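Long-range contacts in tumor necrosis factor receptor superfamily member 11B (Mus musculus, PDB 4E4D), which acts as a secreted decoy receptor for the cytokine RANKL, neutralising its role in osteoclast formation, here as the cysteine-rich part of the longer protein: residues Y61-V65 / C76-R82; C66-Q70 / L92-C97; K99-C103 / R117-C121. All blocks are in the same frame, centred on the assembly; numbering follows the deposited sequence.

Contact 1: Y61-V65 / C76-R82; sequences YCSPV and CNRTHNR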
loop_
_atom_site.group_PDB
_atom_site.type_symbol
_atom_site.label_atom_id
_atom_site.label_comp_id
_atom_site.label_asym_id
_atom_site.label_seq_id
_atom_site.Cartn_x
_atom_site.Cartn_y
_atom_site.Cartn_z
ATOM N N TYR B 61 8.004 23.248 -5.721
ATOM C CA TYR B 61 9.259 22.549 -5.974
ATOM C C TYR B 61 9.338 22.046 -7.411
ATOM O O TYR B 61 8.361 21.527 -7.952
ATOM C CB TYR B 61 9.399 21.375 -5.005
ATOM C CG TYR B 61 10.745 20.692 -5.043
ATOM C CD1 TYR B 61 11.912 21.402 -4.808
ATOM C CD2 TYR B 61 10.847 19.330 -5.291
ATOM C CE1 TYR B 61 13.144 20.779 -4.832
ATOM C CE2 TYR B 61 12.075 18.698 -5.316
ATOM C CZ TYR B 61 13.218 19.427 -5.086
ATOM O OH TYR B 61 14.443 18.802 -5.109
ATOM N N CYS B 62 10.504 22.206 -8.027
ATOM C CA CYS B 62 10.725 21.709 -9.378
ATOM C C CYS B 62 10.873 20.196 -9.357
ATOM O O CYS B 62 11.802 19.657 -8.756
ATOM C CB CYS B 62 11.964 22.356 -9.994
ATOM S SG CYS B 62 11.761 24.119 -10.337
ATOM N N SER B 63 9.942 19.517 -10.018
ATOM C CA SER B 63 9.903 18.065 -10.011
ATOM C C SER B 63 8.943 17.574 -11.087
ATOM O O SER B 63 8.076 18.323 -11.534
ATOM C CB SER B 63 9.456 17.566 -8.637
ATOM O OG SER B 63 8.209 18.132 -8.278
ATOM N N PRO B 64 9.091 16.307 -11.503
ATOM C CA PRO B 64 10.094 15.364 -11.002
ATOM C C PRO B 64 11.399 15.409 -11.789
ATOM O O PRO B 64 11.559 16.231 -12.692
ATOM C CB PRO B 64 9.415 14.014 -11.214
ATOM C CG PRO B 64 8.613 14.214 -12.457
ATOM C CD PRO B 64 8.162 15.659 -12.447
ATOM N N VAL B 65 12.322 14.523 -11.431
ATOM C CA VAL B 65 13.558 14.346 -12.178
ATOM C C VAL B 65 13.244 13.668 -13.508
ATOM O O VAL B 65 12.299 12.884 -13.602
ATOM C CB VAL B 65 14.556 13.473 -11.394
ATOM C CG1 VAL B 65 15.787 13.166 -12.236
ATOM C CG2 VAL B 65 14.947 14.154 -10.090
ATOM N N CYS B 76 14.679 24.164 -15.263
ATOM C CA CYS B 76 13.878 24.764 -14.206
ATOM C C CYS B 76 14.154 26.260 -14.081
ATOM O O CYS B 76 15.307 26.690 -14.065
ATOM C CB CYS B 76 14.163 24.071 -12.874
ATOM S SG CYS B 76 13.298 24.800 -11.471
ATOM N N ASN B 77 13.085 27.043 -13.992
ATOM C CA ASN B 77 13.192 28.487 -13.830
ATOM C C ASN B 77 12.268 28.956 -12.711
ATOM O O ASN B 77 11.369 28.226 -12.297
ATOM C CB ASN B 77 12.836 29.190 -15.142
ATOM C CG ASN B 77 13.370 30.604 -15.211
ATOM O OD1 ASN B 77 13.530 31.272 -14.189
ATOM N ND2 ASN B 77 13.655 31.070 -16.423
ATOM N N ARG B 78 12.488 30.169 -12.216
ATOM C CA ARG B 78 11.645 30.713 -11.156
ATOM C C ARG B 78 10.208 30.926 -11.630
ATOM O O ARG B 78 9.299 31.076 -10.815
ATOM C CB ARG B 78 12.225 32.025 -10.620
ATOM C CG ARG B 78 13.529 31.848 -9.853
ATOM C CD ARG B 78 13.934 33.110 -9.098
ATOM N NE ARG B 78 14.127 34.257 -9.984
ATOM C CZ ARG B 78 13.232 35.221 -10.194
ATOM N NH1 ARG B 78 12.055 35.210 -9.579
ATOM N NH2 ARG B 78 13.519 36.213 -11.025
ATOM N N THR B 79 10.003 30.930 -12.944
ATOM C CA THR B 79 8.677 31.170 -13.506
ATOM C C THR B 79 8.012 29.897 -14.034
ATOM O O THR B 79 6.787 29.828 -14.121
ATOM C CB THR B 79 8.732 32.209 -14.643
ATOM O OG1 THR B 79 9.632 31.761 -15.664
ATOM C CG2 THR B 79 9.198 33.558 -14.114
ATOM N N HIS B 80 8.811 28.893 -14.386
ATOM C CA HIS B 80 8.264 27.652 -14.931
ATOM C C HIS B 80 8.973 26.408 -14.399
ATOM O O HIS B 80 10.137 26.459 -14.002
ATOM C CB HIS B 80 8.321 27.664 -16.461
ATOM C CG HIS B 80 9.704 27.812 -17.015
ATOM N ND1 HIS B 80 10.144 28.971 -17.619
ATOM C CD2 HIS B 80 10.744 26.945 -17.062
ATOM C CE1 HIS B 80 11.396 28.812 -18.012
ATOM N NE2 HIS B 80 11.783 27.591 -17.686
ATOM N N ASN B 81 8.253 25.290 -14.404
ATOM C CA ASN B 81 8.788 24.018 -13.937
ATOM C C ASN B 81 9.688 23.370 -14.979
ATOM O O ASN B 81 9.663 23.738 -16.153
ATOM C CB ASN B 81 7.641 23.062 -13.609
ATOM C CG ASN B 81 8.117 21.778 -12.956
ATOM O OD1 ASN B 81 9.208 21.722 -12.387
ATOM N ND2 ASN B 81 7.296 20.737 -13.035
ATOM N N ARG B 82 10.486 22.404 -14.539
ATOM C CA ARG B 82 11.277 21.589 -15.446
ATOM C C ARG B 82 10.349 20.877 -16.424
ATOM O O ARG B 82 9.261 20.443 -16.048
ATOM C CB ARG B 82 12.092 20.563 -14.655
ATOM C CG ARG B 82 12.880 19.595 -15.515
ATOM C CD ARG B 82 13.620 18.566 -14.671
ATOM N NE ARG B 82 14.504 19.188 -13.685
ATOM C CZ ARG B 82 14.221 19.348 -12.393
ATOM N NH1 ARG B 82 13.068 18.928 -11.883
ATOM N NH2 ARG B 82 15.106 19.930 -11.596
HETATM O O HOH W 1 14.560 20.466 -8.369
HETATM O O HOH W 2 13.035 17.477 -9.096
#
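The side-chain amide of N81 is laid against the backbone of S63. Its ND2 donates to S63 O at 2.9 Å along a nearly straight line (N-H...O 170°), with the acceptor almost in the plane of the amide. The other branch of the same group, OD1, takes a weak bond from S63 N, so one asparagine engages both polar backbone atoms of S63. OD1 is also a weak acceptor for R82 N within its own segment, which further limits rotation of the amide. CG stands anti to the backbone N of N81 (chi1 -173°), and this reach brings OD1 to 3.4 Å from C62 CA.

R82 adds a second set of polar links. Its chain leaves the backbone extended and bends at chi3 (-56°), carrying NH1 to the carbonyls of 61-65: it donates weakly to P64 O at 3.2 Å, and also weakly to C62 O, which lies at the guanidinium edge. Two waters donate to C62 O and accept weak bonds from R82, one from NH2 and the other from NH1, giving this carbonyl several donors.

Beside these bonds, the C62-C76 disulfide ties the segments covalently, with SG to SG at 2.0 Å. C62 CB also lies 3.7 Å from N81 OD1, so the cysteine and the amide pack together. P64, preceded by a cis peptide bond, and V65 turn their side chains away from 76-82, and their backbone makes the contact. V65 N bonds to an acidic side chain of another protein's chain.

Both segments are irregular loops of the second TNFR cysteine-rich repeat, flanking strand 70-74. Segment 61-65 follows strand 60-61, and the loop 76-82 leads into strand 83-86, while C62 and N81 also touch Y49 of strand 48-49.

Contact 2: C66-Q70 / L92-C97; sequences CKELQ and LEIEFC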
loop_
_atom_site.group_PDB
_atom_site.type_symbol
_atom_site.label_atom_id
_atom_site.label_comp_id
_atom_site.label_asym_id
_atom_site.label_seq_id
_atom_site.Cartn_x
_atom_site.Cartn_y
_atom_site.Cartn_z
ATOM N N CYS B 66 14.035 13.972 -14.534
ATOM C CA CYS B 66 13.850 13.364 -15.849
ATOM C C CYS B 66 14.213 11.881 -15.828
ATOM O O CYS B 66 15.230 11.490 -15.254
ATOM C CB CYS B 66 14.694 14.091 -16.898
ATOM S SG CYS B 66 14.134 15.771 -17.274
ATOM N N LYS B 67 13.378 11.063 -16.461
ATOM C CA LYS B 67 13.580 9.617 -16.485
ATOM C C LYS B 67 14.770 9.216 -17.365
ATOM O O LYS B 67 15.494 10.070 -17.874
ATOM C CB LYS B 67 12.304 8.911 -16.955
ATOM C CG LYS B 67 11.180 8.895 -15.926
ATOM C CD LYS B 67 10.434 10.217 -15.877
ATOM C CE LYS B 67 9.222 10.137 -14.962
ATOM N NZ LYS B 67 9.602 9.960 -13.532
ATOM N N GLU B 68 14.956 7.910 -17.541
ATOM C CA GLU B 68 16.135 7.367 -18.218
ATOM C C GLU B 68 16.266 7.831 -19.666
ATOM O O GLU B 68 17.302 8.368 -20.062
ATOM C CB GLU B 68 16.111 5.836 -18.184
ATOM C CG GLU B 68 16.258 5.233 -16.794
ATOM C CD GLU B 68 14.990 5.331 -15.970
ATOM O OE1 GLU B 68 13.895 5.116 -16.531
ATOM O OE2 GLU B 68 15.087 5.627 -14.761
ATOM N N LEU B 69 15.222 7.607 -20.458
ATOM C CA LEU B 69 15.264 7.941 -21.876
ATOM C C LEU B 69 14.590 9.280 -22.146
ATOM O O LEU B 69 13.900 9.448 -23.152
ATOM C CB LEU B 69 14.591 6.842 -22.701
ATOM C CG LEU B 69 15.095 5.419 -22.453
ATOM C CD1 LEU B 69 14.527 4.470 -23.494
ATOM C CD2 LEU B 69 16.616 5.369 -22.449
ATOM N N GLN B 70 14.794 10.231 -21.240
ATOM C CA GLN B 70 14.227 11.564 -21.389
ATOM C C GLN B 70 15.318 12.621 -21.465
ATOM O O GLN B 70 16.436 12.415 -20.995
ATOM C CB GLN B 70 13.288 11.883 -20.223
ATOM C CG GLN B 70 11.914 11.248 -20.337
ATOM C CD GLN B 70 10.939 11.784 -19.306
ATOM O OE1 GLN B 70 11.323 12.117 -18.185
ATOM N NE2 GLN B 70 9.672 11.879 -19.687
ATOM N N LEU B 92 5.734 8.780 -23.010
ATOM C CA LEU B 92 5.691 8.550 -21.572
ATOM C C LEU B 92 4.441 7.775 -21.164
ATOM O O LEU B 92 3.318 8.264 -21.300
ATOM C CB LEU B 92 5.752 9.879 -20.817
ATOM C CG LEU B 92 5.823 9.765 -19.291
ATOM C CD1 LEU B 92 7.064 8.995 -18.863
ATOM C CD2 LEU B 92 5.798 11.143 -18.650
ATOM N N GLU B 93 4.650 6.559 -20.669
ATOM C CA GLU B 93 3.565 5.723 -20.170
ATOM C C GLU B 93 3.813 5.398 -18.700
ATOM O O GLU B 93 4.665 4.571 -18.373
ATOM C CB GLU B 93 3.468 4.433 -20.988
ATOM C CG GLU B 93 2.365 3.486 -20.541
ATOM C CD GLU B 93 0.978 4.077 -20.702
ATOM O OE1 GLU B 93 0.011 3.478 -20.187
ATOM O OE2 GLU B 93 0.851 5.138 -21.348
ATOM N N ILE B 94 3.065 6.058 -17.820
ATOM C CA ILE B 94 3.234 5.907 -16.376
ATOM C C ILE B 94 4.639 6.327 -15.927
ATOM O O ILE B 94 4.870 7.503 -15.643
ATOM C CB ILE B 94 2.913 4.467 -15.899
ATOM C CG1 ILE B 94 1.415 4.181 -16.021
ATOM C CG2 ILE B 94 3.317 4.271 -14.446
ATOM C CD1 ILE B 94 0.949 3.883 -17.421
ATOM N N GLU B 95 5.573 5.379 -15.873
ATOM C CA GLU B 95 6.908 5.647 -15.337
ATOM C C GLU B 95 8.017 5.573 -16.383
ATOM O O GLU B 95 9.138 6.014 -16.127
ATOM C CB GLU B 95 7.240 4.661 -14.215
ATOM C CG GLU B 95 6.612 4.990 -12.872
ATOM C CD GLU B 95 7.099 6.308 -12.306
ATOM O OE1 GLU B 95 8.317 6.574 -12.369
ATOM O OE2 GLU B 95 6.260 7.083 -11.800
ATOM N N PHE B 96 7.718 5.015 -17.551
ATOM C CA PHE B 96 8.764 4.740 -18.530
ATOM C C PHE B 96 8.426 5.232 -19.930
ATOM O O PHE B 96 7.259 5.334 -20.308
ATOM C CB PHE B 96 9.058 3.239 -18.566
ATOM C CG PHE B 96 9.523 2.686 -17.250
ATOM C CD1 PHE B 96 10.757 3.042 -16.735
ATOM C CD2 PHE B 96 8.728 1.810 -16.528
ATOM C CE1 PHE B 96 11.190 2.539 -15.527
ATOM C CE2 PHE B 96 9.158 1.303 -15.317
ATOM C CZ PHE B 96 10.391 1.669 -14.817
ATOM N N CYS B 97 9.471 5.531 -20.695
ATOM C CA CYS B 97 9.320 5.916 -22.090
ATOM C C CYS B 97 9.288 4.666 -22.960
ATOM O O CYS B 97 10.329 4.161 -23.379
ATOM C CB CYS B 97 10.473 6.823 -22.519
ATOM S SG CYS B 97 10.559 8.382 -21.611
#
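F96 meets E68 through its ring edge: E68 OE1 lies in the ring plane, 3.8 Å from F96 CD1 and nearly as close to CE1, with the carboxylate turned 48° against the ring. One ring face carries CB of the preceding residue, E95, displaced toward the rim, and an aromatic side chain of another protein's chain meets the ring with its plane at about 20°. The polar end of E68 has a stronger partner in that chain, a basic side chain that forms a salt bridge with OE2.

K67 reaches across to E95 at about a right angle. Its CG lies 3.5 Å from E95 O. Bends at chi2 (79°) and again at chi4 bring NZ to 3.8 Å from E95 OE1, a long salt bridge. This link is secondary for E95: OE1 is bridged by basic side chains from two chains of another protein, and OE2 accepts from an aromatic side chain of the second of them, not the one that meets E68 and F96.

Toward C97 the contact becomes less polar. Q70 CG approaches C97 SG at 3.4 Å, and L69 CB meets C97 CB at 4.1 Å. The Q70 chain runs extended beyond CG; its OE1 accepts from K67 N at 2.9 Å, bracing the type I turn 67-70, while NE2 lies against the methyls of L92.

The turn of the second cysteine-rich repeat thus packs on the hairpin of the third, whose strands 90-93 and 96-99 are joined by a type II' turn from E93 to F96. Disulfides C66-C84 and C86-C97 fasten the two sides within their own repeats. Such end-to-end stacking of disulfide-braced modules is characteristic of the elongated TNF-receptor ectodomain, here with the junction in contact with two chains of another protein.

Contact 3: K99-C103 / R117-C121; sequences KHRSC and RNTVC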
loop_
_atom_site.group_PDB
_atom_site.type_symbol
_atom_site.label_atom_id
_atom_site.label_comp_id
_atom_site.label_asym_id
_atom_site.label_seq_id
_atom_site.Cartn_x
_atom_site.Cartn_y
_atom_site.Cartn_z
ATOM N N LYS B 99 8.298 2.336 -26.336
ATOM C CA LYS B 99 8.291 2.515 -27.781
ATOM C C LYS B 99 6.857 2.588 -28.284
ATOM O O LYS B 99 5.946 2.038 -27.663
ATOM C CB LYS B 99 9.008 1.354 -28.467
ATOM C CG LYS B 99 10.455 1.163 -28.048
ATOM C CD LYS B 99 11.063 -0.032 -28.767
ATOM C CE LYS B 99 12.486 -0.309 -28.313
ATOM N NZ LYS B 99 13.063 -1.491 -29.018
ATOM N N HIS B 100 6.655 3.263 -29.410
ATOM C CA HIS B 100 5.330 3.362 -30.005
ATOM C C HIS B 100 4.867 2.001 -30.515
ATOM O O HIS B 100 5.670 1.200 -30.994
ATOM C CB HIS B 100 5.326 4.375 -31.149
ATOM C CG HIS B 100 5.604 5.780 -30.712
ATOM N ND1 HIS B 100 6.768 6.443 -31.037
ATOM C CD2 HIS B 100 4.871 6.646 -29.973
ATOM C CE1 HIS B 100 6.738 7.659 -30.520
ATOM N NE2 HIS B 100 5.600 7.807 -29.869
ATOM N N ARG B 101 3.566 1.746 -30.408
ATOM C CA ARG B 101 2.987 0.476 -30.830
ATOM C C ARG B 101 3.400 0.138 -32.257
ATOM O O ARG B 101 3.617 1.030 -33.078
ATOM C CB ARG B 101 1.461 0.535 -30.734
ATOM C CG ARG B 101 0.764 -0.775 -31.071
ATOM C CD ARG B 101 -0.752 -0.638 -31.031
ATOM N NE ARG B 101 -1.242 -0.234 -29.714
ATOM C CZ ARG B 101 -1.459 1.023 -29.333
ATOM N NH1 ARG B 101 -1.234 2.037 -30.160
ATOM N NH2 ARG B 101 -1.906 1.272 -28.110
ATOM N N SER B 102 3.506 -1.156 -32.545
ATOM C CA SER B 102 3.862 -1.622 -33.881
ATOM C C SER B 102 2.714 -2.412 -34.497
ATOM O O SER B 102 2.394 -3.511 -34.047
ATOM C CB SER B 102 5.121 -2.489 -33.823
ATOM O OG SER B 102 6.216 -1.761 -33.298
ATOM N N CYS B 103 2.100 -1.845 -35.530
ATOM C CA CYS B 103 0.981 -2.490 -36.206
ATOM C C CYS B 103 1.391 -3.852 -36.761
ATOM O O CYS B 103 2.391 -3.957 -37.472
ATOM C CB CYS B 103 0.464 -1.605 -37.342
ATOM S SG CYS B 103 -0.201 -0.011 -36.803
ATOM N N ARG B 117 1.894 10.725 -26.408
ATOM C CA ARG B 117 0.812 9.844 -26.836
ATOM C C ARG B 117 1.319 8.724 -27.740
ATOM O O ARG B 117 2.254 8.912 -28.517
ATOM C CB ARG B 117 -0.273 10.644 -27.557
ATOM C CG ARG B 117 -0.852 11.779 -26.729
ATOM C CD ARG B 117 -2.100 12.362 -27.370
ATOM N NE ARG B 117 -2.609 13.513 -26.626
ATOM C CZ ARG B 117 -3.335 13.432 -25.513
ATOM N NH1 ARG B 117 -3.644 12.252 -24.992
ATOM N NH2 ARG B 117 -3.749 14.540 -24.915
ATOM N N ASN B 118 0.686 7.561 -27.632
ATOM C CA ASN B 118 1.082 6.396 -28.412
ATOM C C ASN B 118 0.492 6.445 -29.819
ATOM O O ASN B 118 -0.465 7.177 -30.073
ATOM C CB ASN B 118 0.640 5.119 -27.695
ATOM C CG ASN B 118 1.371 3.887 -28.190
ATOM O OD1 ASN B 118 2.286 3.980 -29.009
ATOM N ND2 ASN B 118 0.978 2.724 -27.684
ATOM N N THR B 119 1.069 5.669 -30.733
ATOM C CA THR B 119 0.602 5.644 -32.114
ATOM C C THR B 119 -0.741 4.933 -32.235
ATOM O O THR B 119 -0.983 3.924 -31.572
ATOM C CB THR B 119 1.614 4.944 -33.043
ATOM O OG1 THR B 119 1.970 3.668 -32.495
ATOM C CG2 THR B 119 2.864 5.792 -33.205
ATOM N N VAL B 120 -1.609 5.468 -33.087
ATOM C CA VAL B 120 -2.919 4.875 -33.327
ATOM C C VAL B 120 -2.905 4.075 -34.624
ATOM O O VAL B 120 -2.581 4.606 -35.687
ATOM C CB VAL B 120 -4.014 5.954 -33.420
ATOM C CG1 VAL B 120 -5.377 5.312 -33.637
ATOM C CG2 VAL B 120 -4.018 6.817 -32.166
ATOM N N CYS B 121 -3.255 2.796 -34.530
ATOM C CA CYS B 121 -3.304 1.928 -35.700
ATOM C C CYS B 121 -4.744 1.716 -36.147
ATOM O O CYS B 121 -5.684 2.049 -35.425
ATOM C CB CYS B 121 -2.649 0.580 -35.393
ATOM S SG CYS B 121 -0.882 0.676 -35.016
#
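H100 and N118, whose CA atoms are 5.5 Å apart, come close near the start of two segments that run in nearly the same direction, 20° apart end to end; C103 and C121 close the other end. The stronger of the two hydrogen bonds across the segments runs from R101 N to N118 OD1 at 2.9 Å, in the carbonyl plane and on a lone pair. The same oxygen accepts T119 N from above that plane, so two N-H groups grip it and fix the amide. N118 ND2 lies over one face of the R101 guanidinium, 3.3 Å from R101 NH2; both are donors, and the approach is packing alone.

T119 OG1 sits between its backbone N and carbonyl carbon (chi1 51°), where it donates weakly to R101 O. Its CG2 packs at 3.5 Å on H100 CB. The edge of the H100 ring faces R117 O and N118 OD1 nearly in plane.

Both cysteines of the C103-C121 disulfide touch V109 of strand 107-111. The disulfide and the asparagine-to-backbone bond tie the chain ahead of that strand to the start of strand 120-123, its hairpin partner, as in the disulfide-bonded cysteine-rich repeats of the TNF-receptor family.

Overall arrangement
Contacts 1 and 3 lie within single repeats, the second and third; contact 2 joins these repeats. Contact 1 is a surface contact, while contacts 2 and 3 are partly buried. Both intra-repeat contacts combine a disulfide across the segments with an asparagine amide bound to the opposing backbone; contact 2 has neither, relying on packing and a long ion pair, and its charged groups are largely committed to another protein. Contacts 1 and 2 alternate along the chain and touch where R82 CD packs on C66 SG, their centres about 17 Å apart. Contact 3 follows directly after contact 2, its centre about 29 Å from that of contact 1.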